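Side-chain contact in neurotoxin (Clostridium botulinum, PDB 3N7L), which probably binds gangliosides on the neuronal surface through its receptor-binding domain, a step by which a botulinum neurotoxin recognises its target cell: residues T149-N154 with K170-I175. Numbering follows the deposited sequence.
Sequences TNMMGN and KELTGI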
ATOM      1  N   THR A 149     -17.129   2.558  17.028  1.00 28.45           N
ATOM      2  CA  THR A 149     -18.559   2.751  17.200  1.00 30.05           C
ATOM      3  C   THR A 149     -18.997   2.887  18.648  1.00 30.89           C
ATOM      4  O   THR A 149     -18.685   2.043  19.487  1.00 31.70           O
ATOM      5  CB  THR A 149     -19.364   1.575  16.583  1.00 30.21           C
ATOM      6  OG1 THR A 149     -19.163   1.536  15.164  1.00 32.97           O
ATOM      7  CG2 THR A 149     -20.854   1.734  16.874  1.00 32.28           C
ATOM      8  N   ASN A 150     -19.717   3.965  18.927  1.00 31.89           N
ATOM      9  CA  ASN A 150     -20.275   4.207  20.250  1.00 31.07           C
ATOM     10  C   ASN A 150     -21.774   4.245  19.969  1.00 29.94           C
ATOM     11  O   ASN A 150     -22.264   5.189  19.354  1.00 27.85           O
ATOM     12  CB  ASN A 150     -19.829   5.560  20.803  1.00 31.82           C
ATOM     13  CG  ASN A 150     -20.390   5.831  22.191  1.00 34.28           C
ATOM     14  OD1 ASN A 150     -21.481   5.374  22.531  1.00 32.80           O
ATOM     15  ND2 ASN A 150     -19.652   6.588  22.993  1.00 35.62           N
ATOM     16  N   MET A 151     -22.494   3.215  20.406  1.00 30.41           N
ATOM     17  CA  MET A 151     -23.929   3.137  20.162  1.00 30.79           C
ATOM     18  C   MET A 151     -24.722   4.313  20.728  1.00 31.80           C
ATOM     19  O   MET A 151     -25.878   4.519  20.365  1.00 31.68           O
ATOM     20  CB  MET A 151     -24.482   1.813  20.689  1.00 30.53           C
ATOM     21  CG  MET A 151     -23.960   0.583  19.938  1.00 31.33           C
ATOM     22  SD  MET A 151     -24.260   0.643  18.137  1.00 32.35           S
ATOM     23  CE  MET A 151     -25.994   0.197  18.066  1.00 29.40           C
ATOM     24  N   MET A 152     -24.107   5.085  21.616  1.00 32.04           N
ATOM     25  CA  MET A 152     -24.777   6.256  22.168  1.00 34.56           C
ATOM     26  C   MET A 152     -24.014   7.510  21.735  1.00 33.81           C
ATOM     27  O   MET A 152     -24.240   8.606  22.250  1.00 33.97           O
ATOM     28  CB  MET A 152     -24.867   6.178  23.698  1.00 36.58           C
ATOM     29  CG  MET A 152     -23.979   5.136  24.354  1.00 42.02           C
ATOM     30  SD  MET A 152     -24.694   3.479  24.412  1.00 46.12           S
ATOM     31  CE  MET A 152     -25.420   3.487  26.041  1.00 45.00           C
ATOM     32  N   GLY A 153     -23.117   7.336  20.770  1.00 33.89           N
ATOM     33  CA  GLY A 153     -22.335   8.454  20.274  1.00 32.24           C
ATOM     34  C   GLY A 153     -22.205   8.427  18.762  1.00 32.45           C
ATOM     35  O   GLY A 153     -23.208   8.387  18.048  1.00 32.43           O
ATOM     36  N   ASN A 154     -20.971   8.442  18.269  1.00 31.21           N
ATOM     37  CA  ASN A 154     -20.730   8.425  16.832  1.00 30.98           C
ATOM     38  C   ASN A 154     -20.150   7.122  16.303  1.00 31.42           C
ATOM     39  O   ASN A 154     -19.647   6.280  17.047  1.00 30.25           O
ATOM     40  CB  ASN A 154     -19.772   9.541  16.418  1.00 32.10           C
ATOM     41  CG  ASN A 154     -20.297  10.913  16.737  1.00 32.61           C
ATOM     42  OD1 ASN A 154     -21.464  11.216  16.504  1.00 33.26           O
ATOM     43  ND2 ASN A 154     -19.426  11.767  17.257  1.00 33.48           N
ATOM     44  N   LYS A 170     -27.880   6.643  15.022  1.00 31.48           N
ATOM     45  CA  LYS A 170     -29.303   6.894  15.225  1.00 34.27           C
ATOM     46  C   LYS A 170     -29.909   5.811  16.114  1.00 34.37           C
ATOM     47  O   LYS A 170     -29.238   4.845  16.480  1.00 33.02           O
ATOM     48  CB  LYS A 170     -30.042   6.944  13.877  1.00 36.18           C
ATOM     49  CG  LYS A 170     -30.146   5.604  13.156  1.00 40.58           C
ATOM     50  CD  LYS A 170     -31.011   5.706  11.892  1.00 45.60           C
ATOM     51  CE  LYS A 170     -31.271   4.328  11.277  1.00 47.58           C
ATOM     52  NZ  LYS A 170     -32.157   4.384  10.075  1.00 49.34           N
ATOM     53  N   GLU A 171     -31.176   5.981  16.473  1.00 34.99           N
ATOM     54  CA  GLU A 171     -31.854   5.002  17.307  1.00 36.42           C
ATOM     55  C   GLU A 171     -32.022   3.722  16.490  1.00 35.97           C
ATOM     56  O   GLU A 171     -32.684   3.724  15.452  1.00 37.35           O
ATOM     57  CB  GLU A 171     -33.219   5.536  17.748  1.00 37.68           C
ATOM     58  CG  GLU A 171     -33.998   4.579  18.633  1.00 41.48           C
ATOM     59  CD  GLU A 171     -33.392   4.424  20.019  1.00 44.98           C
ATOM     60  OE1 GLU A 171     -33.726   3.433  20.703  1.00 47.97           O
ATOM     61  OE2 GLU A 171     -32.597   5.295  20.430  1.00 43.58           O
ATOM     62  N   LEU A 172     -31.417   2.637  16.959  1.00 34.85           N
ATOM     63  CA  LEU A 172     -31.490   1.355  16.268  1.00 35.37           C
ATOM     64  C   LEU A 172     -32.041   0.265  17.182  1.00 36.13           C
ATOM     65  O   LEU A 172     -31.620  -0.885  17.098  1.00 34.41           O
ATOM     66  CB  LEU A 172     -30.093   0.942  15.780  1.00 34.55           C
ATOM     67  CG  LEU A 172     -29.357   1.885  14.821  1.00 35.43           C
ATOM     68  CD1 LEU A 172     -27.929   1.408  14.627  1.00 34.85           C
ATOM     69  CD2 LEU A 172     -30.087   1.947  13.488  1.00 36.21           C
ATOM     70  N   THR A 173     -32.978   0.620  18.057  1.00 39.19           N
ATOM     71  CA  THR A 173     -33.547  -0.364  18.976  1.00 40.86           C
ATOM     72  C   THR A 173     -33.979  -1.629  18.263  1.00 39.75           C
ATOM     73  O   THR A 173     -34.656  -1.578  17.234  1.00 40.53           O
ATOM     74  CB  THR A 173     -34.757   0.195  19.750  1.00 43.26           C
ATOM     75  OG1 THR A 173     -35.438   1.172  18.950  1.00 45.92           O
ATOM     76  CG2 THR A 173     -34.303   0.801  21.068  1.00 46.24           C
ATOM     77  N   GLY A 174     -33.579  -2.766  18.822  1.00 37.93           N
ATOM     78  CA  GLY A 174     -33.921  -4.041  18.227  1.00 36.17           C
ATOM     79  C   GLY A 174     -32.718  -4.670  17.560  1.00 34.97           C
ATOM     80  O   GLY A 174     -32.711  -5.867  17.282  1.00 34.91           O
ATOM     81  N   ILE A 175     -31.692  -3.866  17.300  1.00 34.49           N
ATOM     82  CA  ILE A 175     -30.496  -4.391  16.660  1.00 33.33           C
ATOM     83  C   ILE A 175     -29.930  -5.496  17.541  1.00 34.48           C
ATOM     84  O   ILE A 175     -29.766  -5.334  18.751  1.00 34.60           O
ATOM     85  CB  ILE A 175     -29.436  -3.278  16.418  1.00 34.72           C
ATOM     86  CG1 ILE A 175     -28.291  -3.831  15.563  1.00 31.95           C
ATOM     87  CG2 ILE A 175     -28.919  -2.726  17.743  1.00 32.83           C
ATOM     88  CD1 ILE A 175     -27.414  -2.759  14.956  1.00 33.29           C
TER
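Met151 reaches from the hairpin turn between strands 143-150 and 154-159 to Leu172 and Ile175, in the loop that runs from strand 162-168 to strand 180-187. The site lies at one end of the concanavalin-like beta sandwich that forms the N-terminal half of the receptor-binding domain; strand 162-168 belongs to one sheet and strand 180-187 to the other, so the loop crosses between them. The whole meeting is made by one methyl group: Met151 CE sits 4.1 Å from Leu172 CD1 and equally 4.1 Å from Ile175 CG2. The methionine carries its CG beside the backbone N (chi1 -66°), then bends at both chi2 and chi3, and this folded course turns the thioether end to the loop although the CB does not point there. Its chain crosses that of Leu172 at about a right angle and meets Ile175 at a slant. Both loop residues point their CB toward the hairpin; with CG1 of Ile175 anti to the backbone N (chi1 -172°), CG2 falls between the backbone N and the carbonyl carbon, and it is this branch that meets Met151 CE. A type II turn from Leu172 to Ile175, closed by the hydrogen bond from Ile175 N to Leu172 O at 3.0 Å, brings the two aliphatic side chains to the same methyl. Leu116 of strand 111-117 touches both Met151 and Leu172, and Gln118 packs against Leu172 and Ile175. The hairpin end is shaped by a type I turn from Asn150 to Gly153, where Gly153 N donates to Asn150 O at 2.7 Å. An Asx turn is superposed on it: Met152 N donates to Asn150 OD1 at 2.8 Å, 27° out of the carbonyl plane, while Asn150 ND2 is hydrogen-bonded to Glu214 OE1.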